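Local coordinates for protein beta-1,4-mannanase (Aplysia kurodai, PDB 3VUP) that hydrolyses beta-1,4-linked mannan with a TIM-barrel domain, probably as a digestive enzyme of this sea hare, at residues T69-A72 against F78-G81; P108-A113 against Q134-K139; F308-V311 against G315-G318; H278-Y283 against K287-G292; W25-Y30 against K41-P46. All coordinates share one frame; numbering follows the deposited sequence.

Contact 1: T69-A72 against F78-G81; sequences TTPA and FVTG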
# COMPACT_ATOMS: atom_id res chain seq x y z
N THR A 69 3.90 18.02 1.04
CA THR A 69 3.33 18.95 0.06
C THR A 69 1.84 18.74 -0.22
O THR A 69 1.15 19.69 -0.56
CB THR A 69 4.10 18.98 -1.27
OG1 THR A 69 4.04 17.69 -1.89
CG2 THR A 69 5.54 19.39 -1.06
N THR A 70 1.35 17.51 -0.11
CA THR A 70 -0.09 17.28 -0.16
C THR A 70 -0.49 16.39 1.00
O THR A 70 0.33 15.64 1.52
CB THR A 70 -0.58 16.65 -1.48
OG1 THR A 70 -0.04 15.32 -1.62
CG2 THR A 70 -0.24 17.51 -2.70
N PRO A 71 -1.75 16.48 1.45
CA PRO A 71 -2.72 17.51 1.11
C PRO A 71 -2.27 18.86 1.68
O PRO A 71 -1.23 18.93 2.33
CB PRO A 71 -3.99 17.03 1.81
CG PRO A 71 -3.46 16.35 3.04
CD PRO A 71 -2.22 15.64 2.57
N ALA A 72 -3.03 19.91 1.42
CA ALA A 72 -2.73 21.22 1.99
C ALA A 72 -3.29 21.33 3.40
O ALA A 72 -4.46 21.02 3.63
CB ALA A 72 -3.30 22.31 1.10
N PHE A 78 -5.54 21.41 10.17
CA PHE A 78 -6.71 20.97 9.42
C PHE A 78 -6.41 21.03 7.94
O PHE A 78 -5.65 21.88 7.49
CB PHE A 78 -7.93 21.82 9.75
CG PHE A 78 -8.44 21.62 11.15
CD1 PHE A 78 -9.49 20.76 11.40
CD2 PHE A 78 -7.86 22.29 12.21
CE1 PHE A 78 -9.96 20.57 12.68
CE2 PHE A 78 -8.32 22.10 13.50
CZ PHE A 78 -9.37 21.24 13.73
N VAL A 79 -7.00 20.12 7.18
CA VAL A 79 -6.78 20.08 5.74
C VAL A 79 -7.70 21.06 5.02
O VAL A 79 -8.90 21.11 5.31
CB VAL A 79 -6.95 18.64 5.21
CG1 VAL A 79 -6.92 18.60 3.69
CG2 VAL A 79 -5.88 17.75 5.81
N THR A 80 -7.14 21.83 4.10
CA THR A 80 -7.91 22.82 3.34
C THR A 80 -8.30 22.36 1.95
O THR A 80 -9.25 22.89 1.37
CB THR A 80 -7.16 24.16 3.22
OG1 THR A 80 -5.94 23.98 2.50
CG2 THR A 80 -6.86 24.72 4.59
N GLY A 81 -7.56 21.40 1.40
CA GLY A 81 -7.81 20.94 0.05
C GLY A 81 -6.75 19.95 -0.36
O GLY A 81 -5.83 19.66 0.41
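Ala72 and Thr80 join by their backbones in a short beta hairpin, strand 72-73 against strand 79-81, which decorates the loop that follows barrel strand 58-65. Hydrogen bonds come first. Thr80 N gives its hydrogen to Ala72 O over 2.8 Å, and the bond is fairly straight (162° at the hydrogen). Ala72 N answers with a bond to Gly81 O, 3.0 Å long. In both, the donor stands some 30° off the plane of the carbonyl it meets. Val79 adds a weaker polar touch, its CA lying 3.3 Å from the same Ala72 O, so this one carbonyl takes the amide N-H of Thr80 and, less strongly, the CA-H of Val79.

The apolar contact is made by Pro71 and Val79, whose side chains cross at about a right angle. Val79 CG1 is anti to its backbone N (chi1 172°), which brings it to 3.8 Å from Pro71 CB, while CG2 of the valine faces CG of the proline ring. Pro71 CB also lies 3.5 Å from Gly81 O. The peptide bond before Pro71 is cis, a sharp bend in the chain just ahead of the hairpin. Beyond the two segments, the proline ring rests on Tyr136 and Ala140 of helix 130-147, and Val79 N is hydrogen-bonded to Ser135 OG of that helix, which places the hairpin against the helix of contact 2. Thr70 OG1 is hydrogen-bonded to His64 ND1.

At the outer margin two side chains meet: Thr80 OG1 stops 3.4 Å from the methyl CB of Ala72.

Contact 2: P108-A113 against Q134-K139; sequences PCLWNA and QSYIDK. With SO4 (sulfate ion), chain H.
Trp111 points the edge of its indole at the face of Tyr136 in a T-shaped pair that joins barrel strand 105-112 to helix 130-147, the second of two helices that follow it in the chain. The two planes stand at 67°, with the six-membered ring of Trp111 and the Tyr136 ring 5.0 Å apart between centroids. The indole corner CZ2 does the touching: it sits over the middle of the phenol, 3.6 Å from Tyr136 CZ, and NE1 comes in over the CE2 side. The tyrosine reaches across because its CG is anti to the backbone N (chi1 171°), which sends the ring from the helix toward the strand. Leu110 meets the far end of the same ring, its CD1 lying 3.8 Å from Tyr136 OH.

The polar ends have partners outside the two segments. Tyr136 OH is hydrogen-bonded to His64 NE2, and Trp111 NE1 to Gln207 OE1, so both rings are fixed in rotation as well as packed. A leucine at Tyr136 would probably leave His64 NE2 without its hydroxyl mate and the indole edge without a face to rest on.

On the outer side of the helix, Gln134 NE2 holds a sulfate ion, probably from the crystallisation liquor, through O1 at 2.6 Å, while weak bonds tie the same amide to Asp138; Lys142 and Lys251 complete the sulfate site. Within the core, the phenol face offers its pi electrons to the slightly positive rim of the indole, so the aromatic pair is attractive electrostatically as well as by dispersion, and the buried polar atoms of both rings are satisfied.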
# COMPACT_ATOMS: atom_id res chain seq x y z
N PRO A 108 -1.70 3.79 -5.63
CA PRO A 108 -1.18 4.94 -4.88
C PRO A 108 -1.20 4.64 -3.39
O PRO A 108 -2.20 4.12 -2.87
CB PRO A 108 -2.19 6.05 -5.20
CG PRO A 108 -2.91 5.58 -6.44
CD PRO A 108 -2.98 4.09 -6.29
N CYS A 109 -0.11 4.97 -2.71
CA CYS A 109 -0.00 4.80 -1.27
C CYS A 109 -0.06 6.18 -0.62
O CYS A 109 0.82 7.01 -0.84
CB CYS A 109 1.29 4.07 -0.91
SG CYS A 109 1.55 3.89 0.87
N LEU A 110 -1.10 6.42 0.17
CA LEU A 110 -1.38 7.77 0.65
C LEU A 110 -0.38 8.26 1.69
O LEU A 110 0.19 9.33 1.51
CB LEU A 110 -2.81 7.85 1.20
CG LEU A 110 -3.91 7.56 0.19
CD1 LEU A 110 -5.26 7.64 0.90
CD2 LEU A 110 -3.84 8.53 -0.99
N TRP A 111 -0.17 7.47 2.74
CA TRP A 111 0.58 7.91 3.92
C TRP A 111 1.74 6.96 4.23
O TRP A 111 1.79 5.84 3.71
CB TRP A 111 -0.33 7.98 5.13
CG TRP A 111 -1.52 8.88 4.96
CD1 TRP A 111 -2.82 8.48 4.78
CD2 TRP A 111 -1.54 10.31 4.95
NE1 TRP A 111 -3.64 9.58 4.66
CE2 TRP A 111 -2.87 10.71 4.77
CE3 TRP A 111 -0.55 11.30 5.07
CZ2 TRP A 111 -3.25 12.05 4.72
CZ3 TRP A 111 -0.93 12.63 5.02
CH2 TRP A 111 -2.27 12.99 4.84
N ASN A 112 2.64 7.40 5.10
CA ASN A 112 3.80 6.62 5.48
C ASN A 112 4.08 6.77 6.97
O ASN A 112 4.07 7.89 7.49
CB ASN A 112 5.03 7.11 4.69
CG ASN A 112 6.29 6.33 5.00
OD1 ASN A 112 6.24 5.14 5.30
ND2 ASN A 112 7.44 7.00 4.91
N ALA A 113 4.34 5.65 7.63
CA ALA A 113 4.77 5.65 9.03
C ALA A 113 6.10 4.93 9.26
O ALA A 113 6.46 4.64 10.40
CB ALA A 113 3.68 5.05 9.93
N GLN A 134 -11.46 14.17 9.70
CA GLN A 134 -12.63 14.43 8.88
C GLN A 134 -12.37 15.52 7.83
O GLN A 134 -12.88 15.44 6.71
CB GLN A 134 -13.86 14.78 9.73
CG GLN A 134 -15.18 14.68 8.95
CD GLN A 134 -15.45 13.28 8.39
OE1 GLN A 134 -15.23 12.27 9.06
NE2 GLN A 134 -15.94 13.23 7.15
N SER A 135 -11.56 16.52 8.18
CA SER A 135 -11.20 17.55 7.21
C SER A 135 -10.37 16.98 6.06
O SER A 135 -10.56 17.37 4.91
CB SER A 135 -10.52 18.77 7.85
OG SER A 135 -9.18 18.53 8.25
N TYR A 136 -9.46 16.06 6.35
CA TYR A 136 -8.73 15.39 5.28
C TYR A 136 -9.70 14.65 4.35
O TYR A 136 -9.62 14.76 3.12
CB TYR A 136 -7.67 14.39 5.81
CG TYR A 136 -7.10 13.57 4.68
CD1 TYR A 136 -6.40 14.19 3.65
CD2 TYR A 136 -7.30 12.19 4.60
CE1 TYR A 136 -5.90 13.47 2.58
CE2 TYR A 136 -6.80 11.46 3.54
CZ TYR A 136 -6.10 12.10 2.53
OH TYR A 136 -5.63 11.36 1.47
N ILE A 137 -10.61 13.91 4.96
CA ILE A 137 -11.56 13.11 4.20
C ILE A 137 -12.44 13.99 3.31
O ILE A 137 -12.60 13.72 2.12
CB ILE A 137 -12.36 12.24 5.15
CG1 ILE A 137 -11.45 11.13 5.69
CG2 ILE A 137 -13.59 11.67 4.44
CD1 ILE A 137 -12.06 10.32 6.79
N ASP A 138 -12.98 15.05 3.89
CA ASP A 138 -13.94 15.88 3.16
C ASP A 138 -13.28 16.83 2.16
O ASP A 138 -13.80 17.04 1.07
CB ASP A 138 -14.82 16.66 4.14
CG ASP A 138 -15.78 15.76 4.88
OD1 ASP A 138 -16.02 14.63 4.42
OD2 ASP A 138 -16.32 16.19 5.93
N LYS A 139 -12.13 17.39 2.52
CA LYS A 139 -11.50 18.42 1.70
C LYS A 139 -10.48 17.90 0.69
O LYS A 139 -10.15 18.59 -0.27
CB LYS A 139 -10.86 19.50 2.57
CG LYS A 139 -11.85 20.33 3.37
CD LYS A 139 -12.57 21.32 2.47
CE LYS A 139 -13.33 22.38 3.26
NZ LYS A 139 -13.64 23.57 2.42
S SO4 H . -18.81 10.55 6.31
O1 SO4 H . -17.66 11.35 6.72
O2 SO4 H . -18.93 9.35 7.15
O3 SO4 H . -20.03 11.34 6.42
O4 SO4 H . -18.63 10.15 4.91

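Contact 3: F308-V311 against G315-G318; sequences FNYV and GYAG
Tyr316 presents one edge of its ring to the last turns of helix 304-313. Val311 O lies in the ring plane, 3.5 Å from Tyr316 CD2, and CE1 of Tyr310 also comes near that plane, a looser touch at 4.4 Å from Tyr316 CE2. The phenol of Tyr310 is stacked on His314 and meets Tyr316 obliquely. Nearer the backbone, Val311 and Tyr316 cross at about a right angle. Val311 CG1, anti to its backbone N (chi1 177°), wedges in at 3.6 Å from Tyr316 CB. The same methyl stands 3.2 Å from Gly318 O, a close approach.

The hydroxyl of Tyr310 is hydrogen-bonded to His278 O, whereas that of Tyr316 has weak bonds to Pro275 O and His278 O. A serine in place of Tyr316 would probably leave Val311 O without the ring edge beside it, open a gap toward Tyr310 and lose the weak bonds of the phenol hydroxyl.

The contact closes the turn between helix 304-313 and barrel strand 318-322. Tyr316 also touches Ile289 and Val291 of the adjacent strand 289-293, and Val311 packs on Val291 and on Ala319 of the strand to come.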
# COMPACT_ATOMS: atom_id res chain seq x y z
N PHE A 308 10.63 -13.56 -7.06
CA PHE A 308 9.39 -13.42 -7.83
C PHE A 308 8.71 -14.77 -8.06
O PHE A 308 7.49 -14.90 -7.91
CB PHE A 308 9.62 -12.70 -9.15
CG PHE A 308 9.54 -11.20 -9.05
CD1 PHE A 308 8.32 -10.54 -9.15
CD2 PHE A 308 10.68 -10.44 -8.85
CE1 PHE A 308 8.25 -9.16 -9.07
CE2 PHE A 308 10.61 -9.06 -8.77
CZ PHE A 308 9.40 -8.42 -8.87
N ASN A 309 9.50 -15.79 -8.40
CA ASN A 309 8.95 -17.13 -8.60
C ASN A 309 8.38 -17.68 -7.30
O ASN A 309 7.32 -18.31 -7.30
CB ASN A 309 10.01 -18.08 -9.18
CG ASN A 309 10.14 -17.93 -10.68
OD1 ASN A 309 9.46 -18.61 -11.44
ND2 ASN A 309 10.99 -17.02 -11.12
N TYR A 310 9.09 -17.46 -6.19
CA TYR A 310 8.62 -17.96 -4.91
C TYR A 310 7.23 -17.41 -4.61
O TYR A 310 6.32 -18.15 -4.24
CB TYR A 310 9.59 -17.61 -3.77
CG TYR A 310 9.18 -18.28 -2.49
CD1 TYR A 310 8.17 -17.75 -1.70
CD2 TYR A 310 9.75 -19.49 -2.10
CE1 TYR A 310 7.75 -18.39 -0.56
CE2 TYR A 310 9.34 -20.14 -0.95
CZ TYR A 310 8.33 -19.59 -0.18
OH TYR A 310 7.93 -20.24 0.95
N VAL A 311 7.06 -16.10 -4.75
CA VAL A 311 5.77 -15.50 -4.44
C VAL A 311 4.68 -16.10 -5.33
O VAL A 311 3.62 -16.50 -4.84
CB VAL A 311 5.82 -13.96 -4.60
CG1 VAL A 311 4.46 -13.37 -4.35
CG2 VAL A 311 6.83 -13.35 -3.64
N GLY A 315 1.02 -19.26 -3.54
CA GLY A 315 -0.37 -18.93 -3.25
C GLY A 315 -0.66 -17.46 -3.05
O GLY A 315 -1.82 -17.09 -2.82
N TYR A 316 0.36 -16.62 -3.14
CA TYR A 316 0.17 -15.19 -2.98
C TYR A 316 -0.48 -14.61 -4.23
O TYR A 316 -0.49 -15.24 -5.29
CB TYR A 316 1.49 -14.50 -2.65
CG TYR A 316 2.15 -15.02 -1.38
CD1 TYR A 316 1.68 -14.64 -0.13
CD2 TYR A 316 3.22 -15.92 -1.44
CE1 TYR A 316 2.26 -15.13 1.02
CE2 TYR A 316 3.81 -16.40 -0.28
CZ TYR A 316 3.32 -16.00 0.95
OH TYR A 316 3.89 -16.47 2.11
N ALA A 317 -1.00 -13.40 -4.10
CA ALA A 317 -1.81 -12.78 -5.14
C ALA A 317 -1.04 -11.77 -5.99
O ALA A 317 -1.53 -11.33 -7.03
CB ALA A 317 -3.03 -12.12 -4.52
N GLY A 318 0.15 -11.40 -5.55
CA GLY A 318 0.96 -10.44 -6.27
C GLY A 318 2.33 -10.30 -5.66
O GLY A 318 2.56 -10.74 -4.52

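Contact 4: H278-Y283 against K287-G292; sequences HQASDY and KPIVVG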
# COMPACT_ATOMS: atom_id res chain seq x y z
N HIS A 278 7.14 -19.34 3.82
CA HIS A 278 5.81 -19.86 4.06
C HIS A 278 4.95 -19.76 2.80
O HIS A 278 5.44 -19.45 1.71
CB HIS A 278 5.19 -19.13 5.26
CG HIS A 278 5.91 -19.44 6.53
ND1 HIS A 278 7.00 -18.71 6.96
CD2 HIS A 278 5.77 -20.46 7.40
CE1 HIS A 278 7.47 -19.24 8.07
NE2 HIS A 278 6.74 -20.31 8.36
N GLN A 279 3.68 -20.09 2.94
CA GLN A 279 2.77 -19.95 1.82
C GLN A 279 1.55 -19.17 2.29
O GLN A 279 1.31 -19.04 3.50
CB GLN A 279 2.40 -21.30 1.22
CG GLN A 279 1.68 -22.24 2.17
CD GLN A 279 1.40 -23.61 1.55
OE1 GLN A 279 1.00 -23.71 0.38
NE2 GLN A 279 1.60 -24.66 2.33
N ALA A 280 0.81 -18.60 1.34
CA ALA A 280 -0.29 -17.71 1.67
C ALA A 280 -1.27 -18.34 2.66
O ALA A 280 -1.72 -17.67 3.60
CB ALA A 280 -1.01 -17.25 0.42
N SER A 281 -1.58 -19.62 2.48
CA SER A 281 -2.56 -20.25 3.34
C SER A 281 -2.12 -20.37 4.79
O SER A 281 -2.96 -20.54 5.67
CB SER A 281 -2.95 -21.62 2.78
OG SER A 281 -1.80 -22.43 2.66
N ASP A 282 -0.81 -20.29 5.06
CA ASP A 282 -0.32 -20.38 6.43
C ASP A 282 -0.81 -19.24 7.32
O ASP A 282 -0.76 -19.35 8.55
CB ASP A 282 1.21 -20.37 6.47
CG ASP A 282 1.83 -21.61 5.86
OD1 ASP A 282 1.20 -22.68 5.91
OD2 ASP A 282 2.96 -21.51 5.35
N TYR A 283 -1.27 -18.15 6.72
CA TYR A 283 -1.63 -16.96 7.49
C TYR A 283 -3.07 -16.96 7.99
O TYR A 283 -3.43 -16.11 8.79
CB TYR A 283 -1.27 -15.69 6.70
CG TYR A 283 0.22 -15.63 6.48
CD1 TYR A 283 1.06 -15.13 7.47
CD2 TYR A 283 0.80 -16.16 5.33
CE1 TYR A 283 2.43 -15.13 7.31
CE2 TYR A 283 2.17 -16.16 5.16
CZ TYR A 283 2.98 -15.65 6.15
OH TYR A 283 4.34 -15.67 5.96
N LYS A 287 -8.59 -13.04 2.36
CA LYS A 287 -8.48 -12.07 1.28
C LYS A 287 -7.22 -12.41 0.50
O LYS A 287 -6.32 -13.05 1.04
CB LYS A 287 -8.35 -10.63 1.81
CG LYS A 287 -9.35 -10.21 2.87
CD LYS A 287 -9.11 -8.76 3.31
CE LYS A 287 -9.92 -8.37 4.53
NZ LYS A 287 -11.37 -8.32 4.22
N PRO A 288 -7.12 -11.94 -0.75
CA PRO A 288 -5.84 -12.05 -1.46
C PRO A 288 -4.73 -11.39 -0.66
O PRO A 288 -4.96 -10.37 0.01
CB PRO A 288 -6.10 -11.30 -2.76
CG PRO A 288 -7.59 -11.35 -2.96
CD PRO A 288 -8.15 -11.28 -1.57
N ILE A 289 -3.53 -11.97 -0.73
CA ILE A 289 -2.36 -11.43 -0.04
C ILE A 289 -1.30 -11.09 -1.09
O ILE A 289 -0.75 -11.98 -1.74
CB ILE A 289 -1.77 -12.44 0.95
CG1 ILE A 289 -2.79 -12.85 2.02
CG2 ILE A 289 -0.50 -11.88 1.58
CD1 ILE A 289 -2.36 -14.07 2.82
N VAL A 290 -1.01 -9.80 -1.23
CA VAL A 290 0.07 -9.34 -2.10
C VAL A 290 1.35 -9.23 -1.28
O VAL A 290 1.32 -8.70 -0.17
CB VAL A 290 -0.29 -7.98 -2.71
CG1 VAL A 290 0.90 -7.36 -3.46
CG2 VAL A 290 -1.48 -8.12 -3.64
N VAL A 291 2.46 -9.76 -1.79
CA VAL A 291 3.76 -9.49 -1.19
C VAL A 291 4.26 -8.21 -1.85
O VAL A 291 4.78 -8.22 -2.97
CB VAL A 291 4.73 -10.67 -1.34
CG1 VAL A 291 6.05 -10.34 -0.67
CG2 VAL A 291 4.13 -11.93 -0.73
N GLY A 292 4.02 -7.09 -1.17
CA GLY A 292 4.10 -5.77 -1.77
C GLY A 292 5.41 -5.01 -1.64
O GLY A 292 5.51 -3.92 -2.19
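Ile289 reaches across to Ala280 and Tyr283 with the end of its side chain alone. Its CB, on barrel strand 289-293, points to the 3-10 turn 280-283 but stops short of touching it. CG1 leaves CB anti to the carbonyl carbon (chi1 -59°), and chi2 at 167° gives an extended chain that brings CD1 to the turn. That methyl makes the whole contact, and its nearest partner is Ala280 O at 3.7 Å. Ala280 CB and Tyr283 CB lie a little farther from the same CD1, and these two carbons give the methyl its apolar neighbours on the turn.

The surface the methyl meets is held by the turn itself. Tyr283 N is hydrogen-bonded to Ala280 O at 3.2 Å, and Asp282 N to Gln279 O. The side chain of Asp282 folds back on the turn, its OD2 taking the hydrogen of Gln279 N over 2.9 Å, from above the carboxylate plane. Tyr283 OH is hydrogen-bonded to Val273 O, which fixes the far end of that ring.

In the barrel, the turn belongs to the long connection between strands 259-262 and 289-293 and lies at the end where strand 289-293 begins. Ile289 also packs on Phe261 of the preceding strand, an edge-to-face partner of Tyr283, while the backbone of Ala280 is hydrogen-bonded to that of His314, just past helix 304-313.

Contact 5: W25-Y30 against K41-P46; sequences WMSYAY and KNRIEP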
# COMPACT_ATOMS: atom_id res chain seq x y z
N TRP A 25 8.81 6.56 -5.69
CA TRP A 25 8.59 7.99 -5.84
C TRP A 25 9.65 8.45 -6.83
O TRP A 25 10.56 7.69 -7.16
CB TRP A 25 8.78 8.73 -4.49
CG TRP A 25 10.04 8.37 -3.79
CD1 TRP A 25 11.31 8.74 -4.12
CD2 TRP A 25 10.15 7.51 -2.65
NE1 TRP A 25 12.21 8.17 -3.25
CE2 TRP A 25 11.53 7.41 -2.34
CE3 TRP A 25 9.23 6.82 -1.86
CZ2 TRP A 25 12.00 6.66 -1.27
CZ3 TRP A 25 9.70 6.06 -0.79
CH2 TRP A 25 11.07 5.98 -0.51
N MET A 26 9.53 9.69 -7.28
CA MET A 26 10.60 10.30 -8.06
C MET A 26 11.30 11.33 -7.18
O MET A 26 12.48 11.18 -6.86
CB MET A 26 10.08 10.90 -9.36
CG MET A 26 11.19 11.40 -10.28
SD MET A 26 12.47 10.19 -10.67
CE MET A 26 11.47 8.88 -11.39
N SER A 27 10.56 12.37 -6.79
CA SER A 27 10.99 13.29 -5.74
C SER A 27 10.14 12.98 -4.51
O SER A 27 8.94 13.27 -4.50
CB SER A 27 10.78 14.73 -6.19
OG SER A 27 11.56 15.00 -7.34
N TYR A 28 10.75 12.38 -3.50
CA TYR A 28 10.05 11.92 -2.30
C TYR A 28 9.10 12.97 -1.74
O TYR A 28 9.53 14.05 -1.34
CB TYR A 28 11.08 11.53 -1.23
CG TYR A 28 10.55 11.03 0.09
CD1 TYR A 28 10.33 9.68 0.32
CD2 TYR A 28 10.34 11.90 1.15
CE1 TYR A 28 9.88 9.20 1.54
CE2 TYR A 28 9.89 11.44 2.39
CZ TYR A 28 9.67 10.08 2.58
OH TYR A 28 9.23 9.60 3.80
N ALA A 29 7.80 12.64 -1.74
CA ALA A 29 6.73 13.48 -1.19
C ALA A 29 6.49 14.76 -1.96
O ALA A 29 5.73 15.62 -1.51
CB ALA A 29 6.96 13.79 0.29
N TYR A 30 7.14 14.88 -3.12
CA TYR A 30 7.14 16.08 -3.96
C TYR A 30 6.79 15.73 -5.40
O TYR A 30 7.29 16.37 -6.33
CB TYR A 30 8.52 16.74 -3.93
CG TYR A 30 8.64 17.78 -2.87
CD1 TYR A 30 8.69 17.44 -1.54
CD2 TYR A 30 8.69 19.13 -3.22
CE1 TYR A 30 8.78 18.41 -0.56
CE2 TYR A 30 8.78 20.10 -2.26
CZ TYR A 30 8.83 19.74 -0.93
OH TYR A 30 8.91 20.74 0.01
N LYS A 41 6.97 14.28 -14.44
CA LYS A 41 6.40 13.32 -15.39
C LYS A 41 7.43 12.77 -16.39
O LYS A 41 7.39 11.59 -16.73
CB LYS A 41 5.21 13.94 -16.13
CG LYS A 41 4.54 13.00 -17.12
CD LYS A 41 3.32 13.65 -17.75
CE LYS A 41 2.61 12.70 -18.70
NZ LYS A 41 1.38 13.32 -19.27
N ASN A 42 8.34 13.63 -16.85
CA ASN A 42 9.34 13.18 -17.82
C ASN A 42 10.29 12.13 -17.26
O ASN A 42 10.93 11.42 -18.03
CB ASN A 42 10.12 14.36 -18.42
CG ASN A 42 11.05 15.02 -17.42
OD1 ASN A 42 10.74 15.12 -16.23
ND2 ASN A 42 12.21 15.47 -17.90
N ARG A 43 10.38 12.02 -15.94
CA ARG A 43 11.16 10.95 -15.32
C ARG A 43 10.30 9.77 -14.86
O ARG A 43 10.77 8.63 -14.83
CB ARG A 43 11.99 11.49 -14.15
CG ARG A 43 13.11 12.42 -14.58
CD ARG A 43 13.93 12.87 -13.39
NE ARG A 43 13.20 13.80 -12.54
CZ ARG A 43 13.46 14.01 -11.25
NH1 ARG A 43 14.44 13.35 -10.65
NH2 ARG A 43 12.73 14.88 -10.57
N ILE A 44 9.05 10.04 -14.50
CA ILE A 44 8.17 8.97 -14.05
C ILE A 44 7.62 8.15 -15.21
O ILE A 44 7.56 6.92 -15.14
CB ILE A 44 7.02 9.51 -13.17
CG1 ILE A 44 7.60 10.08 -11.87
CG2 ILE A 44 6.01 8.41 -12.87
CD1 ILE A 44 6.59 10.80 -11.02
N GLU A 45 7.23 8.81 -16.29
CA GLU A 45 6.69 8.08 -17.43
C GLU A 45 7.64 6.97 -17.96
O GLU A 45 7.19 5.85 -18.20
CB GLU A 45 6.20 9.02 -18.55
CG GLU A 45 5.61 8.27 -19.72
CD GLU A 45 4.83 9.15 -20.67
OE1 GLU A 45 4.80 10.39 -20.47
OE2 GLU A 45 4.26 8.60 -21.63
N PRO A 46 8.95 7.27 -18.12
CA PRO A 46 9.86 6.19 -18.54
C PRO A 46 9.88 5.00 -17.59
O PRO A 46 10.15 3.89 -18.04
CB PRO A 46 11.22 6.88 -18.58
CG PRO A 46 10.91 8.29 -18.90
CD PRO A 46 9.62 8.58 -18.16
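Met26 is folded back on itself: CG leaves anti to the backbone N, and then two bends, chi2 53° and chi3 58°, curl its tip round Arg43. The arginine bends in turn at chi3 (-71°), which lays its guanidinium flat beside the methionine. CG of Met26 sits over the centre of one guanidinium face, 3.6 Å from Arg43 CZ. Further along, Met26 SD lies 3.7 Å from Arg43 NH1, and the methyl CE ends beside the helix backbone at 3.5 Å from Arg43 O. At the root of the side chain, Met26 CB packs on Ile44 CG1, also at 3.6 Å.

Ser27 OG comes obliquely to within 3.4 Å of Arg43 NH2. Ser27 OG is hydrogen-bonded to Asn40 OD1 of the same helix. The carboxylate of Asp31 accepts hydrogen bonds from Met26 N and Ser27 N.

The contact fastens the loop after barrel strand 18-22 to helix 36-53, the next helix of the chain. Its chemistry is mostly dispersion: aliphatic carbon and polarisable sulfur cover the flat, weakly hydrated face of the guanidinium, an arrangement that would leave the charge to be met by polar groups or water round the rim.

Overall arrangement
Along the chain the order is contact 5, 1, 2, 4, 3, without overlap, and all belong to one eight-stranded TIM barrel. Contacts 5 and 1 lie in loops after strands 18-22 and 58-65, at the end of the barrel that carries the active site in such enzymes; they touch through Thr69 and Ala29. Contact 1, its centre 9 Å from that of contact 2, lies against helix 130-147, which supplies one side of contact 2. Contacts 3 and 4, with centres 8 Å apart, lead into strands 318-322 and 289-293 at the opposite barrel end, their centres about 37 and 35 Å from that of contact 1. Contacts 5, 1 and 2 thus tie active-site-end loops and a strand to helices; 4 and 3 join connections to the last two strands.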